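Local coordinates for protein nucleoporin NUP159 (Saccharomyces cerevisiae, PDB 1XIP) that serves as a component of the nuclear pore complex, its N-terminal beta-propeller functioning in mRNA export by tethering the helicase Dbp5 to the pore, at residues E207-E212 and K247-K252; S173-L178 and G192-Q197. All blocks are in the same frame, centred on the assembly; numbering follows the deposited sequence.

Interactions 1 and 2 follow one another along the chain and lie in successive blades of the N-terminal beta-propeller. Interaction 2 (173-178 with 192-197) joins the second and fourth strands of the sheet that runs from 167-170 to 193-200. Interaction 1 (207-212 with 247-252) sets the loop leaving that blade against strand 246-254 of the following one. Their centres are 22 Å apart, and their nearest atoms, about 7 Å apart, do not touch. Strand 226-232 lies between them: Phe227 packs against the Gln174 side chain of interaction 2 and pairs by backbone hydrogen bonding with Ile251 of interaction 1. The Dbp5-interacting region covers essentially this whole domain and singles out neither contact.

Interaction 1: residues E207-E212 and K247-K252; sequences EELPVE and KMYIIK
Leu209 carries the loop side of this contact chiefly through its CD1 methyl, which meets two side chains of segment 247-252, with CD2 near Lys247 CE. Leu209 CD1 lies 3.9 Å from Tyr249 OH, approaching from beyond the end of the ring, about 34° out of its plane, with a CZ-OH-CD1 angle of 131°. Against Lys247 the same methyl touches the aliphatic chain, with CD1 at 4.2 Å from CD, and the two side chains cross at about a right angle. The lysine is extended as far as CE and then bends at chi4 (-76°), which carries NZ away from the leucine and leaves methylene carbon as the surface that is met. The charge is answered by a salt bridge from NZ to Glu262, a residue that also packs on Tyr249. Only 88 Å² is buried between the segments, consistent with a light van der Waals contact. Tyr214 touches both Leu209 and Lys247, and the Leu209 carbonyl accepts a hydrogen bond from Arg182. The loop that follows helix 204-207 and leads into strand 215-221 thus rests on strand 246-254, which is flanked in its sheet by strands 226-232 and 257-263.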
ATOM      1  N   GLU A 207      -5.508 -12.534  22.434  1.00 36.31           N
ATOM      2  CA  GLU A 207      -4.296 -13.284  22.755  1.00 36.66           C
ATOM      3  C   GLU A 207      -4.575 -14.788  22.704  1.00 36.61           C
ATOM      4  O   GLU A 207      -3.663 -15.597  22.489  1.00 36.77           O
ATOM      5  CB  GLU A 207      -3.769 -12.893  24.131  1.00 36.89           C
ATOM      6  CG  GLU A 207      -2.263 -13.052  24.270  1.00 38.10           C
ATOM      7  CD  GLU A 207      -1.508 -11.935  23.581  1.00 39.83           C
ATOM      8  OE1 GLU A 207      -1.857 -10.757  23.815  1.00 40.76           O
ATOM      9  OE2 GLU A 207      -0.573 -12.232  22.798  1.00 40.30           O
ATOM     10  N   GLU A 208      -5.843 -15.144  22.907  1.00 36.56           N
ATOM     11  CA  GLU A 208      -6.322 -16.524  22.808  1.00 36.40           C
ATOM     12  C   GLU A 208      -5.900 -17.172  21.468  1.00 36.14           C
ATOM     13  O   GLU A 208      -5.478 -18.327  21.451  1.00 36.05           O
ATOM     14  CB  GLU A 208      -7.855 -16.565  23.013  1.00 36.37           C
ATOM     15  CG  GLU A 208      -8.496 -17.949  22.943  1.00 36.95           C
ATOM     16  CD  GLU A 208      -9.330 -18.297  24.173  1.00 37.91           C
ATOM     17  OE1 GLU A 208     -10.071 -17.409  24.673  1.00 37.12           O
ATOM     18  OE2 GLU A 208      -9.256 -19.477  24.633  1.00 38.04           O
ATOM     19  N   LEU A 209      -5.999 -16.416  20.366  1.00 35.78           N
ATOM     20  CA  LEU A 209      -5.486 -16.856  19.054  1.00 35.41           C
ATOM     21  C   LEU A 209      -3.969 -16.953  19.070  1.00 35.55           C
ATOM     22  O   LEU A 209      -3.293 -15.941  19.261  1.00 35.82           O
ATOM     23  CB  LEU A 209      -5.895 -15.885  17.944  1.00 34.93           C
ATOM     24  CG  LEU A 209      -7.330 -15.368  17.842  1.00 34.53           C
ATOM     25  CD1 LEU A 209      -7.348 -14.002  17.185  1.00 33.81           C
ATOM     26  CD2 LEU A 209      -8.217 -16.343  17.093  1.00 33.10           C
ATOM     27  N   PRO A 210      -3.427 -18.159  18.874  1.00 35.68           N
ATOM     28  CA  PRO A 210      -1.970 -18.371  18.957  1.00 35.71           C
ATOM     29  C   PRO A 210      -1.197 -17.509  17.949  1.00 35.96           C
ATOM     30  O   PRO A 210      -1.672 -17.310  16.825  1.00 36.29           O
ATOM     31  CB  PRO A 210      -1.804 -19.864  18.639  1.00 35.71           C
ATOM     32  CG  PRO A 210      -3.099 -20.286  18.003  1.00 35.55           C
ATOM     33  CD  PRO A 210      -4.158 -19.405  18.563  1.00 35.53           C
ATOM     34  N   VAL A 211      -0.037 -16.999  18.357  1.00 35.81           N
ATOM     35  CA  VAL A 211       0.803 -16.159  17.502  1.00 35.79           C
ATOM     36  C   VAL A 211       1.161 -16.838  16.178  1.00 35.50           C
ATOM     37  O   VAL A 211       1.264 -16.175  15.130  1.00 35.54           O
ATOM     38  CB  VAL A 211       2.100 -15.743  18.234  1.00 35.94           C
ATOM     39  CG1 VAL A 211       3.230 -15.429  17.244  1.00 36.88           C
ATOM     40  CG2 VAL A 211       1.847 -14.544  19.120  1.00 36.77           C
ATOM     41  N   GLU A 212       1.345 -18.153  16.232  1.00 34.84           N
ATOM     42  CA  GLU A 212       1.736 -18.943  15.066  1.00 34.58           C
ATOM     43  C   GLU A 212       0.629 -19.025  13.991  1.00 34.08           C
ATOM     44  O   GLU A 212       0.914 -19.069  12.797  1.00 33.94           O
ATOM     45  CB  GLU A 212       2.187 -20.340  15.514  1.00 34.74           C
ATOM     46  CG  GLU A 212       3.320 -20.332  16.555  1.00 35.48           C
ATOM     47  CD  GLU A 212       2.837 -20.343  18.013  1.00 36.27           C
ATOM     48  OE1 GLU A 212       1.657 -20.010  18.281  1.00 36.70           O
ATOM     49  OE2 GLU A 212       3.651 -20.686  18.906  1.00 36.76           O
ATOM     50  N   LYS A 247      -7.261 -12.260   9.895  1.00 28.85           N
ATOM     51  CA  LYS A 247      -8.249 -11.501  10.641  1.00 28.82           C
ATOM     52  C   LYS A 247      -7.931 -10.017  10.660  1.00 28.91           C
ATOM     53  O   LYS A 247      -6.816  -9.621  10.984  1.00 28.43           O
ATOM     54  CB  LYS A 247      -8.364 -12.039  12.058  1.00 28.88           C
ATOM     55  CG  LYS A 247      -9.130 -13.331  12.131  1.00 28.79           C
ATOM     56  CD  LYS A 247      -9.422 -13.720  13.551  1.00 29.16           C
ATOM     57  CE  LYS A 247     -10.299 -14.946  13.605  1.00 29.14           C
ATOM     58  NZ  LYS A 247     -11.709 -14.599  13.285  1.00 29.91           N
HETATM   59  N   MSE A 248      -8.922  -9.198  10.312  1.00 29.44           N
HETATM   60  CA  MSE A 248      -8.743  -7.744  10.314  1.00 30.61           C
HETATM   61  C   MSE A 248      -9.446  -7.066  11.470  1.00 29.71           C
HETATM   62  O   MSE A 248     -10.584  -7.389  11.792  1.00 29.60           O
HETATM   63  CB  MSE A 248      -9.191  -7.097   9.003  1.00 31.44           C
HETATM   64  CG  MSE A 248      -9.760  -8.040   7.988  1.00 37.77           C
HETATM   65 SE   MSE A 248      -8.393  -9.096   7.049  1.00 49.83          SE
HETATM   66  CE  MSE A 248      -7.737  -7.739   5.833  1.00 47.03           C
ATOM     67  N   TYR A 249      -8.756  -6.106  12.078  1.00 28.71           N
ATOM     68  CA  TYR A 249      -9.302  -5.370  13.197  1.00 27.87           C
ATOM     69  C   TYR A 249      -9.143  -3.877  13.004  1.00 27.90           C
ATOM     70  O   TYR A 249      -8.089  -3.404  12.595  1.00 28.19           O
ATOM     71  CB  TYR A 249      -8.628  -5.805  14.495  1.00 27.13           C
ATOM     72  CG  TYR A 249      -8.942  -7.226  14.888  1.00 26.47           C
ATOM     73  CD1 TYR A 249     -10.006  -7.519  15.739  1.00 25.70           C
ATOM     74  CD2 TYR A 249      -8.178  -8.284  14.409  1.00 25.09           C
ATOM     75  CE1 TYR A 249     -10.281  -8.824  16.097  1.00 23.80           C
ATOM     76  CE2 TYR A 249      -8.453  -9.574  14.754  1.00 23.82           C
ATOM     77  CZ  TYR A 249      -9.494  -9.848  15.597  1.00 24.12           C
ATOM     78  OH  TYR A 249      -9.742 -11.168  15.939  1.00 25.66           O
ATOM     79  N   ILE A 250     -10.205  -3.142  13.291  1.00 28.11           N
ATOM     80  CA  ILE A 250     -10.128  -1.706  13.415  1.00 28.77           C
ATOM     81  C   ILE A 250      -9.877  -1.359  14.886  1.00 29.76           C
ATOM     82  O   ILE A 250     -10.623  -1.769  15.766  1.00 29.89           O
ATOM     83  CB  ILE A 250     -11.425  -1.074  12.927  1.00 28.57           C
ATOM     84  CG1 ILE A 250     -11.751  -1.521  11.486  1.00 27.90           C
ATOM     85  CG2 ILE A 250     -11.371   0.445  13.093  1.00 29.34           C
ATOM     86  CD1 ILE A 250     -10.985  -0.786  10.395  1.00 27.30           C
ATOM     87  N   ILE A 251      -8.803  -0.638  15.149  1.00 31.19           N
ATOM     88  CA  ILE A 251      -8.490  -0.207  16.488  1.00 33.01           C
ATOM     89  C   ILE A 251      -8.749   1.288  16.579  1.00 35.14           C
ATOM     90  O   ILE A 251      -8.101   2.071  15.883  1.00 35.24           O
ATOM     91  CB  ILE A 251      -7.035  -0.519  16.817  1.00 32.67           C
ATOM     92  CG1 ILE A 251      -6.796  -2.027  16.781  1.00 32.61           C
ATOM     93  CG2 ILE A 251      -6.656   0.055  18.184  1.00 32.90           C
ATOM     94  CD1 ILE A 251      -5.424  -2.423  16.223  1.00 32.13           C
ATOM     95  N   LYS A 252      -9.727   1.671  17.407  1.00 37.65           N
ATOM     96  CA  LYS A 252      -9.984   3.078  17.734  1.00 39.80           C
ATOM     97  C   LYS A 252      -9.453   3.284  19.124  1.00 41.59           C
ATOM     98  O   LYS A 252      -9.831   2.557  20.050  1.00 41.82           O
ATOM     99  CB  LYS A 252     -11.481   3.411  17.693  1.00 39.64           C
ATOM    100  CG  LYS A 252     -12.212   2.935  16.424  1.00 40.65           C
ATOM    101  CD  LYS A 252     -13.513   3.716  16.181  1.00 41.47           C
ATOM    102  CE  LYS A 252     -14.194   3.261  14.882  1.00 41.78           C
ATOM    103  NZ  LYS A 252     -15.682   3.508  14.839  1.00 42.15           N
TER

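Interaction 2: residues S173-L178 and G192-Q197; sequences SQLAVL and GEMEKQ
Two side-chain amides, those of Gln174 and Gln197, meet at their nitrogens, NE2 to NE2 at 3.9 Å, with planes turned 37° apart. The line between the nitrogens rises steeply from the Gln174 amide plane, placing Gln197 NE2 above that plane but displaced outward past the nitrogen and not over the amide, while it leaves the Gln197 plane at a shallower tilt. Both atoms are donors, so this is proximity without a bond; the Gln197 carbonyl OE1 is 5.2 Å from Gln174 NE2. What fixes the Gln174 amide is a hydrogen bond from NE2 to Ser186 OG, with a weak one to the carbonyl of Pro224. Its chain reaches there fully extended, with CG opposite the backbone N (chi1 -159°). The two segments lie on the second and fourth strands of a four-stranded antiparallel propeller blade, and strand 184-190, which supplies Ser186, runs between them. With that strand between them, the contact is made by side chains reaching across it, among them Leu175 and Met194, present as selenomethionine. The Met194 methyl CE lies tightly against Leu175, 3.4 Å from CG and 3.5 Å from CB, after a nearly eclipsed turn at chi3 (3°). Met194 also packs on Phe187 and Trp189 of the intervening strand, while Leu175 touches Val170. Gln174 instead leans on Ile221 of strand 215-221, in the next blade.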
ATOM      1  N   SER A 173       2.642  13.283  10.190  1.00 29.16           N
ATOM      2  CA  SER A 173       2.726  13.644  11.610  1.00 29.31           C
ATOM      3  C   SER A 173       2.689  12.479  12.595  1.00 29.42           C
ATOM      4  O   SER A 173       2.889  12.677  13.789  1.00 29.10           O
ATOM      5  CB  SER A 173       1.642  14.659  11.957  1.00 29.41           C
ATOM      6  OG  SER A 173       0.367  14.156  11.621  1.00 30.42           O
ATOM      7  N   GLN A 174       2.458  11.265  12.093  1.00 30.01           N
ATOM      8  CA  GLN A 174       2.370  10.077  12.948  1.00 30.41           C
ATOM      9  C   GLN A 174       3.188   8.900  12.408  1.00 30.25           C
ATOM     10  O   GLN A 174       3.377   8.779  11.202  1.00 30.48           O
ATOM     11  CB  GLN A 174       0.914   9.672  13.083  1.00 30.74           C
ATOM     12  CG  GLN A 174       0.587   8.809  14.274  1.00 32.49           C
ATOM     13  CD  GLN A 174      -0.883   8.417  14.285  1.00 36.19           C
ATOM     14  OE1 GLN A 174      -1.657   8.867  13.421  1.00 37.03           O
ATOM     15  NE2 GLN A 174      -1.282   7.592  15.261  1.00 35.77           N
ATOM     16  N   LEU A 175       3.675   8.051  13.313  1.00 30.33           N
ATOM     17  CA  LEU A 175       4.335   6.785  12.959  1.00 30.45           C
ATOM     18  C   LEU A 175       3.806   5.665  13.843  1.00 30.21           C
ATOM     19  O   LEU A 175       3.940   5.711  15.072  1.00 30.52           O
ATOM     20  CB  LEU A 175       5.868   6.889  13.098  1.00 30.58           C
ATOM     21  CG  LEU A 175       6.862   5.717  12.836  1.00 31.22           C
ATOM     22  CD1 LEU A 175       6.267   4.464  12.246  1.00 32.88           C
ATOM     23  CD2 LEU A 175       8.003   6.174  11.942  1.00 31.71           C
ATOM     24  N   ALA A 176       3.191   4.670  13.211  1.00 29.73           N
ATOM     25  CA  ALA A 176       2.676   3.499  13.915  1.00 29.44           C
ATOM     26  C   ALA A 176       3.545   2.254  13.673  1.00 29.22           C
ATOM     27  O   ALA A 176       4.106   2.062  12.601  1.00 29.07           O
ATOM     28  CB  ALA A 176       1.246   3.234  13.509  1.00 29.16           C
ATOM     29  N   VAL A 177       3.622   1.401  14.677  1.00 29.21           N
ATOM     30  CA  VAL A 177       4.485   0.232  14.635  1.00 29.08           C
ATOM     31  C   VAL A 177       3.710  -0.984  15.181  1.00 29.26           C
ATOM     32  O   VAL A 177       3.021  -0.879  16.206  1.00 29.15           O
ATOM     33  CB  VAL A 177       5.774   0.517  15.457  1.00 29.38           C
ATOM     34  CG1 VAL A 177       6.452  -0.744  15.900  1.00 29.43           C
ATOM     35  CG2 VAL A 177       6.734   1.404  14.656  1.00 28.72           C
ATOM     36  N   LEU A 178       3.771  -2.104  14.451  1.00 29.23           N
ATOM     37  CA  LEU A 178       3.260  -3.392  14.915  1.00 28.92           C
ATOM     38  C   LEU A 178       4.448  -4.278  15.267  1.00 29.25           C
ATOM     39  O   LEU A 178       5.318  -4.525  14.420  1.00 29.10           O
ATOM     40  CB  LEU A 178       2.440  -4.082  13.830  1.00 28.84           C
ATOM     41  CG  LEU A 178       1.205  -4.921  14.220  1.00 29.29           C
ATOM     42  CD1 LEU A 178       0.744  -5.802  13.067  1.00 27.02           C
ATOM     43  CD2 LEU A 178       1.403  -5.755  15.493  1.00 28.36           C
ATOM     44  N   GLY A 192      11.914  13.171  10.841  1.00 49.07           N
ATOM     45  CA  GLY A 192      12.930  12.271  11.375  1.00 50.40           C
ATOM     46  C   GLY A 192      12.871  12.096  12.884  1.00 51.36           C
ATOM     47  O   GLY A 192      13.472  11.169  13.439  1.00 51.48           O
ATOM     48  N   GLU A 193      12.139  12.984  13.547  1.00 52.26           N
ATOM     49  CA  GLU A 193      12.069  13.018  15.003  1.00 53.28           C
ATOM     50  C   GLU A 193      10.741  12.453  15.497  1.00 53.65           C
ATOM     51  O   GLU A 193       9.706  12.623  14.850  1.00 53.46           O
ATOM     52  CB  GLU A 193      12.249  14.459  15.504  1.00 53.41           C
ATOM     53  CG  GLU A 193      13.142  14.597  16.729  1.00 54.15           C
ATOM     54  CD  GLU A 193      14.612  14.747  16.375  1.00 55.10           C
ATOM     55  OE1 GLU A 193      15.447  14.731  17.311  1.00 55.51           O
ATOM     56  OE2 GLU A 193      14.933  14.880  15.169  1.00 54.31           O
HETATM   57  N   MSE A 194      10.772  11.795  16.655  1.00 54.48           N
HETATM   58  CA  MSE A 194       9.576  11.142  17.183  1.00 55.24           C
HETATM   59  C   MSE A 194       9.484  11.057  18.699  1.00 54.73           C
HETATM   60  O   MSE A 194      10.486  10.887  19.392  1.00 54.66           O
HETATM   61  CB  MSE A 194       9.434   9.746  16.596  1.00 55.96           C
HETATM   62  CG  MSE A 194      10.657   8.871  16.760  1.00 59.12           C
HETATM   63 SE   MSE A 194      10.370   7.124  15.957  1.00 68.31          SE
HETATM   64  CE  MSE A 194       8.619   7.372  15.232  1.00 65.19           C
ATOM     65  N   GLU A 195       8.251  11.161  19.188  1.00 54.30           N
ATOM     66  CA  GLU A 195       7.949  11.087  20.606  1.00 54.09           C
ATOM     67  C   GLU A 195       6.756  10.159  20.818  1.00 53.44           C
ATOM     68  O   GLU A 195       5.694  10.368  20.221  1.00 53.22           O
ATOM     69  CB  GLU A 195       7.624  12.484  21.158  1.00 54.39           C
ATOM     70  CG  GLU A 195       8.809  13.444  21.212  1.00 55.79           C
ATOM     71  CD  GLU A 195       8.737  14.412  22.387  1.00 57.62           C
ATOM     72  OE1 GLU A 195       8.097  14.068  23.415  1.00 58.32           O
ATOM     73  OE2 GLU A 195       9.325  15.518  22.284  1.00 57.80           O
ATOM     74  N   LYS A 196       6.936   9.146  21.670  1.00 52.78           N
ATOM     75  CA  LYS A 196       5.875   8.191  22.000  1.00 52.00           C
ATOM     76  C   LYS A 196       4.567   8.903  22.320  1.00 51.35           C
ATOM     77  O   LYS A 196       4.539   9.810  23.139  1.00 51.40           O
ATOM     78  CB  LYS A 196       6.301   7.319  23.182  1.00 52.17           C
ATOM     79  CG  LYS A 196       6.799   5.937  22.789  1.00 52.38           C
ATOM     80  CD  LYS A 196       5.976   4.822  23.437  1.00 51.30           C
ATOM     81  CE  LYS A 196       6.823   4.022  24.419  1.00 51.09           C
ATOM     82  NZ  LYS A 196       7.654   2.987  23.741  1.00 49.91           N
ATOM     83  N   GLN A 197       3.499   8.514  21.644  1.00 50.71           N
ATOM     84  CA  GLN A 197       2.186   9.107  21.857  1.00 50.47           C
ATOM     85  C   GLN A 197       1.443   8.178  22.804  1.00 50.00           C
ATOM     86  O   GLN A 197       1.071   8.576  23.911  1.00 50.08           O
ATOM     87  CB  GLN A 197       1.423   9.230  20.524  1.00 50.93           C
ATOM     88  CG  GLN A 197       0.877  10.634  20.163  1.00 51.48           C
ATOM     89  CD  GLN A 197       0.269  10.696  18.737  1.00 52.75           C
ATOM     90  OE1 GLN A 197       0.582  11.598  17.959  1.00 53.44           O
ATOM     91  NE2 GLN A 197      -0.594   9.737  18.411  1.00 52.95           N
TER